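PDB 3F8T: predicted ATPase involved in replication control, Cdc46/Mcm family from Methanopyrus kandleri AV19, which probably binds ATP and single-stranded DNA as a homologue of the MCM replicative helicases. Local coordinates for residues R31-I34 / E35-R38; V55-L59 / R60-S64; R112-G116 / A117-I121; L291-A295 / A296-D300. The protein carries 2 engineered substitutions. All coordinates share one frame; numbering follows the deposited sequence.

How the contacts relate
Contacts 1 and 2 belong to the same N-terminal Mcm-like domain. Their centres are 10 Å apart and they touch directly: Leu-57 CD2 lies 3.9 Å from Ile-36 CG1, and Leu-62 CD2 lies 3.4 Å from Glu-35 O. Contact 3, in the OB-fold region, is 18 Å from contact 2 between centres and meets it through Leu-59 CD1 and Leu-118 CD2, 4.0 Å apart. Contact 4 lies in the P-loop domain, 26 Å from contact 3 between centres. They do not touch, but each includes part of one of two neighbouring strands, 118-130 and 289-293. No nucleotide or DNA site can be assigned to these four contacts.

Contact 1: residues R31-I34 / E35-R38; sequences RVLI and EIVR
The backbone N of Glu-35 donates to Arg-31 O over 2.8 Å with a nearly straight hydrogen (166°), the first of four successive bonds from residue i+4 back to residue i. Ile-36 N and Val-37 N follow onto Val-32 O and Leu-33 O, and Arg-38 N does the same on Ile-34 O at 3.2 Å, with a more bent approach. The first pair is joined again through its side chains. Arg-31 NH2 makes a salt bridge with Glu-35 OE2 at 3.0 Å, and Arg-31 NE comes within 3.1 Å of that same oxygen. With the guanidinium and carboxylate planes 77° apart, this is no flat two-by-two pairing; OE2 takes the closest approach. Arg-31 reaches it because CG leaves between the backbone N and carbonyl carbon (chi1 60°) and the chain then bends at chi3. The bonding pattern is that of an alpha helix, 30-37, in the N-terminal domain, and it is amphipathic. On its buried side Val-32 packs on Trp-69 of helix 64-72, Leu-33 on Val-22 of helix 19-25, and Ile-36 on Leu-81 of helix 74-88. Within the helix, Ile-36 CD1 lies beside Val-32 CG1 at 3.8 Å and approaches Leu-33 CD2 at 4.2 Å. Ile-34 and Arg-38 run side by side in the same direction, and Ile-34 CG2 sits over the centre of one face of the Arg-38 guanidinium, 3.5 Å from CZ.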
loop_
_atom_site.group_PDB
_atom_site.type_symbol
_atom_site.label_atom_id
_atom_site.label_comp_id
_atom_site.label_asym_id
_atom_site.label_seq_id
_atom_site.Cartn_x
_atom_site.Cartn_y
_atom_site.Cartn_z
ATOM N N ARG A 31 29.099 -30.118 -17.335
ATOM C CA ARG A 31 29.669 -29.295 -16.258
ATOM C C ARG A 31 28.617 -28.464 -15.493
ATOM O O ARG A 31 28.733 -28.275 -14.276
ATOM C CB ARG A 31 30.831 -28.424 -16.761
ATOM C CG ARG A 31 30.491 -27.430 -17.858
ATOM C CD ARG A 31 31.637 -26.412 -18.094
ATOM N NE ARG A 31 31.776 -25.455 -16.990
ATOM C CZ ARG A 31 30.952 -24.428 -16.773
ATOM N NH1 ARG A 31 29.916 -24.205 -17.581
ATOM N NH2 ARG A 31 31.156 -23.623 -15.738
ATOM N N VAL A 32 27.593 -27.981 -16.201
ATOM C CA VAL A 32 26.487 -27.270 -15.558
ATOM C C VAL A 32 25.920 -28.104 -14.419
ATOM O O VAL A 32 25.817 -27.612 -13.286
ATOM C CB VAL A 32 25.366 -26.859 -16.565
ATOM C CG1 VAL A 32 24.120 -26.292 -15.833
ATOM C CG2 VAL A 32 25.899 -25.845 -17.548
ATOM N N LEU A 33 25.570 -29.363 -14.705
ATOM C CA LEU A 33 24.977 -30.232 -13.692
ATOM C C LEU A 33 25.965 -30.686 -12.615
ATOM O O LEU A 33 25.605 -30.768 -11.442
ATOM C CB LEU A 33 24.288 -31.458 -14.319
ATOM C CG LEU A 33 22.847 -31.352 -14.844
ATOM C CD1 LEU A 33 22.243 -32.751 -14.966
ATOM C CD2 LEU A 33 21.953 -30.461 -13.965
ATOM N N ILE A 34 27.197 -30.998 -13.014
ATOM C CA ILE A 34 28.237 -31.333 -12.042
ATOM C C ILE A 34 28.459 -30.173 -11.054
ATOM O O ILE A 34 28.523 -30.387 -9.852
ATOM C CB ILE A 34 29.584 -31.715 -12.723
ATOM C CG1 ILE A 34 29.430 -33.004 -13.533
ATOM C CG2 ILE A 34 30.667 -31.928 -11.663
ATOM C CD1 ILE A 34 30.640 -33.331 -14.398
ATOM N N GLU A 35 28.582 -28.950 -11.556
ATOM C CA GLU A 35 28.821 -27.824 -10.645
ATOM C C GLU A 35 27.621 -27.562 -9.728
ATOM O O GLU A 35 27.797 -27.209 -8.552
ATOM C CB GLU A 35 29.261 -26.580 -11.412
ATOM C CG GLU A 35 30.661 -26.773 -11.999
ATOM C CD GLU A 35 31.111 -25.636 -12.892
ATOM O OE1 GLU A 35 30.772 -24.455 -12.607
ATOM O OE2 GLU A 35 31.819 -25.928 -13.889
ATOM N N ILE A 36 26.413 -27.779 -10.253
ATOM C CA ILE A 36 25.185 -27.633 -9.450
ATOM C C ILE A 36 25.132 -28.610 -8.271
ATOM O O ILE A 36 24.888 -28.213 -7.125
ATOM C CB ILE A 36 23.898 -27.767 -10.324
ATOM C CG1 ILE A 36 23.750 -26.537 -11.242
ATOM C CG2 ILE A 36 22.658 -27.944 -9.423
ATOM C CD1 ILE A 36 22.622 -26.642 -12.320
ATOM N N VAL A 37 25.369 -29.885 -8.550
ATOM C CA VAL A 37 25.295 -30.933 -7.542
ATOM C C VAL A 37 26.397 -30.822 -6.475
ATOM O O VAL A 37 26.233 -31.304 -5.354
ATOM C CB VAL A 37 25.290 -32.329 -8.226
ATOM C CG1 VAL A 37 25.461 -33.429 -7.225
ATOM C CG2 VAL A 37 23.986 -32.501 -8.991
ATOM N N ARG A 38 27.507 -30.179 -6.827
ATOM C CA ARG A 38 28.598 -29.953 -5.882
ATOM C C ARG A 38 28.302 -28.871 -4.837
ATOM O O ARG A 38 29.000 -28.786 -3.824
ATOM C CB ARG A 38 29.886 -29.583 -6.625
ATOM C CG ARG A 38 30.637 -30.718 -7.294
ATOM C CD ARG A 38 31.804 -30.080 -8.027
ATOM N NE ARG A 38 32.621 -30.975 -8.846
ATOM C CZ ARG A 38 33.318 -30.559 -9.908
ATOM N NH1 ARG A 38 33.263 -29.288 -10.284
ATOM N NH2 ARG A 38 34.048 -31.411 -10.617
#

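Contact 2: residues V55-L59 / R60-S64; sequences VVLDL and RELDS
An Asx turn that leads into a short 3-10 segment, overlapping its start, ends strand 55-58 and takes the chain toward helix 64-72 of the N-terminal domain. Asp-58 holds the turn with three acceptors. Its OD1 takes the backbone N of Arg-60 at 3.0 Å, nearly in line with the C-O bond. Its carbonyl O takes Glu-61 N, also at 3.0 Å, from above the carbonyl plane. Its OD2, on the syn side, receives Arg-60 NH1 at 3.0 Å in a salt bridge lying almost in the guanidinium plane. The carboxylate can serve both groups because CG lies anti to the backbone N (chi1 -169°), while Arg-60 folds back through a bend at chi2. Replacing Asp-58 by an alanine takes away both carboxylate bonds, and is likely to leave the guanidinium of Arg-60 without its counter-charge and the turn less firmly fixed. Among the apolar groups, Leu-57 CD1 meets Leu-62 CD1 at 4.0 Å, the two side chains crossing at about a right angle. Leu-59 O is used twice: it accepts Leu-62 N at 3.2 Å, and a water 2.8 Å from it donates to it and also to Leu-62 O, at 2.7 Å.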
loop_
_atom_site.group_PDB
_atom_site.type_symbol
_atom_site.label_atom_id
_atom_site.label_comp_id
_atom_site.label_asym_id
_atom_site.label_seq_id
_atom_site.Cartn_x
_atom_site.Cartn_y
_atom_site.Cartn_z
ATOM N N VAL A 55 14.370 -29.431 -3.139
ATOM C CA VAL A 55 15.801 -29.351 -3.346
ATOM C C VAL A 55 16.094 -27.902 -3.729
ATOM O O VAL A 55 15.338 -27.287 -4.477
ATOM C CB VAL A 55 16.275 -30.366 -4.401
ATOM C CG1 VAL A 55 17.775 -30.367 -4.501
ATOM C CG2 VAL A 55 15.796 -31.761 -4.008
ATOM N N VAL A 56 17.168 -27.348 -3.179
ATOM C CA VAL A 56 17.444 -25.920 -3.309
ATOM C C VAL A 56 18.782 -25.693 -3.993
ATOM O O VAL A 56 19.792 -26.289 -3.614
ATOM C CB VAL A 56 17.430 -25.214 -1.911
ATOM C CG1 VAL A 56 18.115 -23.863 -1.965
ATOM C CG2 VAL A 56 15.999 -25.043 -1.404
ATOM N N LEU A 57 18.784 -24.845 -5.017
ATOM C CA LEU A 57 20.031 -24.394 -5.622
ATOM C C LEU A 57 20.225 -22.920 -5.324
ATOM O O LEU A 57 19.463 -22.094 -5.789
ATOM C CB LEU A 57 20.062 -24.637 -7.142
ATOM C CG LEU A 57 21.242 -24.032 -7.938
ATOM C CD1 LEU A 57 22.618 -24.517 -7.442
ATOM C CD2 LEU A 57 21.090 -24.335 -9.417
ATOM N N ASP A 58 21.255 -22.612 -4.537
ATOM C CA ASP A 58 21.623 -21.233 -4.271
ATOM C C ASP A 58 22.676 -20.832 -5.291
ATOM O O ASP A 58 23.836 -21.288 -5.235
ATOM C CB ASP A 58 22.138 -21.049 -2.838
ATOM C CG ASP A 58 22.283 -19.585 -2.460
ATOM O OD1 ASP A 58 22.760 -18.811 -3.302
ATOM O OD2 ASP A 58 21.927 -19.196 -1.323
ATOM N N LEU A 59 22.251 -19.986 -6.228
ATOM C CA LEU A 59 23.070 -19.561 -7.359
ATOM C C LEU A 59 24.330 -18.791 -6.986
ATOM O O LEU A 59 25.277 -18.726 -7.774
ATOM C CB LEU A 59 22.213 -18.731 -8.327
ATOM C CG LEU A 59 21.085 -19.528 -8.995
ATOM C CD1 LEU A 59 20.152 -18.607 -9.784
ATOM C CD2 LEU A 59 21.665 -20.630 -9.892
ATOM N N ARG A 60 24.356 -18.207 -5.789
ATOM C CA ARG A 60 25.554 -17.488 -5.321
ATOM C C ARG A 60 26.682 -18.457 -5.018
ATOM O O ARG A 60 27.838 -18.038 -4.854
ATOM C CB ARG A 60 25.268 -16.732 -4.032
ATOM C CG ARG A 60 24.172 -15.740 -4.085
ATOM C CD ARG A 60 23.376 -15.987 -2.811
ATOM N NE ARG A 60 22.459 -14.938 -2.480
ATOM C CZ ARG A 60 21.337 -15.124 -1.795
ATOM N NH1 ARG A 60 20.962 -16.340 -1.388
ATOM N NH2 ARG A 60 20.580 -14.080 -1.543
ATOM N N GLU A 61 26.344 -19.741 -4.911
ATOM C CA GLU A 61 27.325 -20.792 -4.618
ATOM C C GLU A 61 28.059 -21.231 -5.890
ATOM O O GLU A 61 28.932 -22.098 -5.835
ATOM C CB GLU A 61 26.670 -21.997 -3.907
ATOM C CG GLU A 61 26.239 -21.687 -2.459
ATOM C CD GLU A 61 25.495 -22.815 -1.731
ATOM O OE1 GLU A 61 25.326 -23.929 -2.273
ATOM O OE2 GLU A 61 25.075 -22.578 -0.570
ATOM N N LEU A 62 27.704 -20.603 -7.017
ATOM C CA LEU A 62 28.306 -20.876 -8.322
ATOM C C LEU A 62 29.004 -19.656 -8.935
ATOM O O LEU A 62 28.704 -18.511 -8.583
ATOM C CB LEU A 62 27.231 -21.359 -9.306
ATOM C CG LEU A 62 26.540 -22.680 -8.964
ATOM C CD1 LEU A 62 25.412 -22.955 -9.910
ATOM C CD2 LEU A 62 27.542 -23.827 -9.001
ATOM N N ASP A 63 29.916 -19.920 -9.871
ATOM C CA ASP A 63 30.496 -18.893 -10.739
ATOM C C ASP A 63 29.400 -17.963 -11.274
ATOM O O ASP A 63 28.358 -18.433 -11.749
ATOM C CB ASP A 63 31.231 -19.560 -11.916
ATOM C CG ASP A 63 31.598 -18.579 -13.021
ATOM O OD1 ASP A 63 32.628 -17.872 -12.898
ATOM O OD2 ASP A 63 30.862 -18.520 -14.032
ATOM N N SER A 64 29.659 -16.659 -11.233
ATOM C CA SER A 64 28.664 -15.646 -11.585
ATOM C C SER A 64 28.124 -15.780 -12.994
ATOM O O SER A 64 26.924 -15.584 -13.227
ATOM C CB SER A 64 29.247 -14.241 -11.405
ATOM O OG SER A 64 29.339 -13.928 -10.033
HETATM O O HOH W 1 26.863 -16.546 -8.422
#

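Contact 3: residues R112-G116 / A117-I121; sequences RPMDG and ALISI
Met-114 and Ile-119 cross obliquely at the entrance to strand 118-130 of the OB fold, where a type II beta turn from Met-114 to Ala-117 delivers the chain into the strand. The methionine is bent at both chi2 and chi3 (-60° and -71°), which brings its terminal methyl back toward the turn. The bends put Met-114 CE 3.9 Å from Ile-119 CG2, a branch that Met-114 CB already meets at 4.0 Å. That branch is the one set anti to the carbonyl carbon of Ile-119, beside its backbone N. The curled methionine also meets the small side chain at the end of the turn, with CE 4.1 Å from Ala-117 CB. Ile-119 goes on to pack on Val-167 of the adjoining strand 160-168 and on Leu-172 of strand 171-174, while Met-114 touches Phe-105. The backbone fixes the spacing of these groups. Gly-116 occupies the third turn position with a positive phi (87°), where a CB would crowd the carbonyl O of Asp-115. Asp-115 points away from the strand segment, and its OD1 is hydrogen-bonded to Ser-169 N. Closing the turn, Ala-117 N donates to Met-114 O at 3.0 Å, and the same carbonyl oxygen lies 3.2 Å from Ala-117 CB.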
loop_
_atom_site.group_PDB
_atom_site.type_symbol
_atom_site.label_atom_id
_atom_site.label_comp_id
_atom_site.label_asym_id
_atom_site.label_seq_id
_atom_site.Cartn_x
_atom_site.Cartn_y
_atom_site.Cartn_z
ATOM N N ARG A 112 8.122 -10.580 -21.017
ATOM C CA ARG A 112 8.061 -11.315 -22.294
ATOM C C ARG A 112 9.442 -11.622 -22.905
ATOM O O ARG A 112 9.676 -12.745 -23.358
ATOM C CB ARG A 112 7.147 -10.585 -23.295
ATOM C CG ARG A 112 6.725 -11.416 -24.498
ATOM C CD ARG A 112 5.531 -10.790 -25.202
ATOM N NE ARG A 112 5.306 -11.374 -26.522
ATOM C CZ ARG A 112 4.147 -11.340 -27.180
ATOM N NH1 ARG A 112 3.075 -10.764 -26.642
ATOM N NH2 ARG A 112 4.051 -11.900 -28.379
ATOM N N PRO A 113 10.367 -10.639 -22.915
ATOM C CA PRO A 113 11.691 -10.936 -23.473
ATOM C C PRO A 113 12.467 -11.959 -22.652
ATOM O O PRO A 113 13.465 -12.496 -23.143
ATOM C CB PRO A 113 12.412 -9.582 -23.415
ATOM C CG PRO A 113 11.314 -8.566 -23.326
ATOM C CD PRO A 113 10.280 -9.235 -22.479
ATOM N N MET A 114 12.005 -12.226 -21.425
ATOM C CA MET A 114 12.669 -13.173 -20.526
ATOM C C MET A 114 12.140 -14.602 -20.655
ATOM O O MET A 114 12.303 -15.398 -19.729
ATOM C CB MET A 114 12.563 -12.728 -19.051
ATOM C CG MET A 114 13.138 -11.348 -18.725
ATOM S SD MET A 114 14.884 -11.177 -19.096
ATOM C CE MET A 114 15.623 -12.209 -17.831
ATOM N N ASP A 115 11.523 -14.944 -21.790
ATOM C CA ASP A 115 10.940 -16.282 -21.926
ATOM C C ASP A 115 11.985 -17.348 -21.635
ATOM O O ASP A 115 13.125 -17.225 -22.071
ATOM C CB ASP A 115 10.346 -16.528 -23.315
ATOM C CG ASP A 115 9.359 -17.689 -23.318
ATOM O OD1 ASP A 115 8.634 -17.867 -22.321
ATOM O OD2 ASP A 115 9.292 -18.433 -24.295
ATOM N N GLY A 116 11.594 -18.370 -20.879
ATOM C CA GLY A 116 12.489 -19.478 -20.535
ATOM C C GLY A 116 13.345 -19.272 -19.289
ATOM O O GLY A 116 13.924 -20.230 -18.786
ATOM N N ALA A 117 13.386 -18.033 -18.792
ATOM C CA ALA A 117 14.286 -17.616 -17.713
ATOM C C ALA A 117 13.661 -17.650 -16.315
ATOM O O ALA A 117 12.439 -17.447 -16.150
ATOM C CB ALA A 117 14.821 -16.221 -17.999
ATOM N N LEU A 118 14.517 -17.892 -15.320
ATOM C CA LEU A 118 14.170 -17.717 -13.918
ATOM C C LEU A 118 14.251 -16.235 -13.590
ATOM O O LEU A 118 15.277 -15.581 -13.843
ATOM C CB LEU A 118 15.154 -18.487 -13.022
ATOM C CG LEU A 118 15.033 -18.238 -11.513
ATOM C CD1 LEU A 118 13.791 -18.923 -10.966
ATOM C CD2 LEU A 118 16.289 -18.761 -10.847
ATOM N N ILE A 119 13.169 -15.704 -13.038
ATOM C CA ILE A 119 13.086 -14.290 -12.702
ATOM C C ILE A 119 12.275 -14.104 -11.422
ATOM O O ILE A 119 11.599 -15.035 -10.972
ATOM C CB ILE A 119 12.422 -13.447 -13.852
ATOM C CG1 ILE A 119 10.907 -13.697 -13.923
ATOM C CG2 ILE A 119 13.107 -13.733 -15.212
ATOM C CD1 ILE A 119 10.121 -12.618 -14.626
ATOM N N SER A 120 12.326 -12.896 -10.851
ATOM C CA SER A 120 11.278 -12.501 -9.905
ATOM C C SER A 120 10.532 -11.282 -10.439
ATOM O O SER A 120 11.087 -10.486 -11.215
ATOM C CB SER A 120 11.827 -12.251 -8.492
ATOM O OG SER A 120 12.326 -10.939 -8.346
ATOM N N ILE A 121 9.256 -11.189 -10.080
ATOM C CA ILE A 121 8.486 -9.964 -10.268
ATOM C C ILE A 121 8.037 -9.467 -8.903
ATOM O O ILE A 121 7.976 -10.241 -7.946
ATOM C CB ILE A 121 7.268 -10.153 -11.227
ATOM C CG1 ILE A 121 6.253 -11.185 -10.699
ATOM C CG2 ILE A 121 7.763 -10.505 -12.623
ATOM C CD1 ILE A 121 4.888 -11.167 -11.427
#

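Contact 4: residues L291-A295 / A296-D300; sequences LRAGA and AVLAD
Leu-298 lies back over the start of its own short helix and touches Ala-293 and Gly-294 along most of its length. Its CB is 3.8 Å from both Gly-294 O and Ala-295 O. CG, placed anti to the carbonyl carbon (chi1 -65°), comes 3.6 Å from Gly-294 O. At the tip the branches part: CD1 approaches Ala-293 O at 4.0 Å, and CD2 meets Ala-293 CB at 3.7 Å. The same alanine methyl is touched by Val-297 CG1 at 3.6 Å, so two successive residues of the helix both touch it. Gly-294 is the N-cap of helix 295-298, and its carbonyl accepts Leu-298 N at 3.0 Å in a nearly straight bond (163°). The next bond, from Ala-299 N to Ala-295 O at 2.9 Å, is weak because of its bent hydrogen (128°). The contact joins a beta hairpin, strands 281-285 and 289-293, to the P-loop core; its place in the chain is consistent with the helix-2 insertion of MCM ATPases. Ala-295 and Leu-298 pack on Val-267 in the parallel core sheet, and Val-297 packs on Val-329. With only a methyl at Leu-298, as in an alanine, CG and both branches are gone, which is likely to open a gap beside Ala-293 and weaken the packing on Val-267. Nearly all the touching residues are buried and their side chains apolar, which implies that close packing holds the strand to the helix, while the Leu-298 N bond satisfies the Gly-294 carbonyl within that setting.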
loop_
_atom_site.group_PDB
_atom_site.type_symbol
_atom_site.label_atom_id
_atom_site.label_comp_id
_atom_site.label_asym_id
_atom_site.label_seq_id
_atom_site.Cartn_x
_atom_site.Cartn_y
_atom_site.Cartn_z
ATOM N N LEU A 291 -11.758 -13.321 -8.821
ATOM C CA LEU A 291 -11.930 -12.218 -7.891
ATOM C C LEU A 291 -10.966 -11.089 -8.273
ATOM O O LEU A 291 -9.748 -11.287 -8.254
ATOM C CB LEU A 291 -11.665 -12.695 -6.465
ATOM C CG LEU A 291 -11.843 -11.681 -5.332
ATOM C CD1 LEU A 291 -13.297 -11.229 -5.232
ATOM C CD2 LEU A 291 -11.351 -12.257 -4.007
ATOM N N ARG A 292 -11.526 -9.931 -8.633
ATOM C CA ARG A 292 -10.749 -8.789 -9.132
ATOM C C ARG A 292 -10.856 -7.591 -8.175
ATOM O O ARG A 292 -11.963 -7.181 -7.786
ATOM C CB ARG A 292 -11.208 -8.387 -10.548
ATOM C CG ARG A 292 -10.646 -7.035 -10.987
ATOM C CD ARG A 292 -10.610 -6.802 -12.480
ATOM N NE ARG A 292 -9.629 -5.750 -12.764
ATOM C CZ ARG A 292 -8.343 -5.959 -13.060
ATOM N NH1 ARG A 292 -7.852 -7.202 -13.166
ATOM N NH2 ARG A 292 -7.540 -4.921 -13.276
ATOM N N ALA A 293 -9.700 -7.051 -7.795
ATOM C CA ALA A 293 -9.633 -5.940 -6.863
ATOM C C ALA A 293 -10.167 -4.679 -7.517
ATOM O O ALA A 293 -9.783 -4.358 -8.638
ATOM C CB ALA A 293 -8.212 -5.709 -6.429
ATOM N N GLY A 294 -11.019 -3.971 -6.782
ATOM C CA GLY A 294 -11.415 -2.603 -7.117
ATOM C C GLY A 294 -10.493 -1.603 -6.444
ATOM O O GLY A 294 -9.529 -1.976 -5.769
ATOM N N ALA A 295 -10.804 -0.321 -6.616
ATOM C CA ALA A 295 -9.909 0.766 -6.218
ATOM C C ALA A 295 -9.466 0.750 -4.764
ATOM O O ALA A 295 -8.298 0.983 -4.497
ATOM C CB ALA A 295 -10.533 2.128 -6.563
ATOM N N ALA A 296 -10.394 0.536 -3.832
ATOM C CA ALA A 296 -10.070 0.636 -2.404
ATOM C C ALA A 296 -9.061 -0.447 -1.989
ATOM O O ALA A 296 -8.155 -0.207 -1.185
ATOM C CB ALA A 296 -11.319 0.551 -1.566
ATOM N N VAL A 297 -9.238 -1.637 -2.562
ATOM C CA VAL A 297 -8.325 -2.772 -2.380
ATOM C C VAL A 297 -6.955 -2.486 -3.018
ATOM O O VAL A 297 -5.914 -2.741 -2.412
ATOM C CB VAL A 297 -8.975 -4.084 -2.930
ATOM C CG1 VAL A 297 -8.025 -5.272 -2.815
ATOM C CG2 VAL A 297 -10.258 -4.372 -2.145
ATOM N N LEU A 298 -6.940 -1.936 -4.228
ATOM C CA LEU A 298 -5.658 -1.604 -4.863
ATOM C C LEU A 298 -4.927 -0.457 -4.149
ATOM O O LEU A 298 -3.712 -0.295 -4.300
ATOM C CB LEU A 298 -5.844 -1.294 -6.358
ATOM C CG LEU A 298 -6.317 -2.470 -7.227
ATOM C CD1 LEU A 298 -6.592 -1.971 -8.646
ATOM C CD2 LEU A 298 -5.263 -3.577 -7.232
ATOM N N ALA A 299 -5.666 0.326 -3.362
ATOM C CA ALA A 299 -5.086 1.456 -2.601
ATOM C C ALA A 299 -4.674 1.037 -1.183
ATOM O O ALA A 299 -4.233 1.872 -0.391
ATOM C CB ALA A 299 -6.100 2.621 -2.520
ATOM N N ASP A 300 -4.816 -0.247 -0.857
ATOM C CA ASP A 300 -4.392 -0.756 0.448
ATOM C C ASP A 300 -2.997 -0.250 0.823
ATOM O O ASP A 300 -2.032 -0.415 0.072
ATOM C CB ASP A 300 -4.430 -2.301 0.455
ATOM C CG ASP A 300 -4.034 -2.906 1.809
ATOM O OD1 ASP A 300 -4.682 -2.599 2.817
ATOM O OD2 ASP A 300 -3.097 -3.737 1.854
#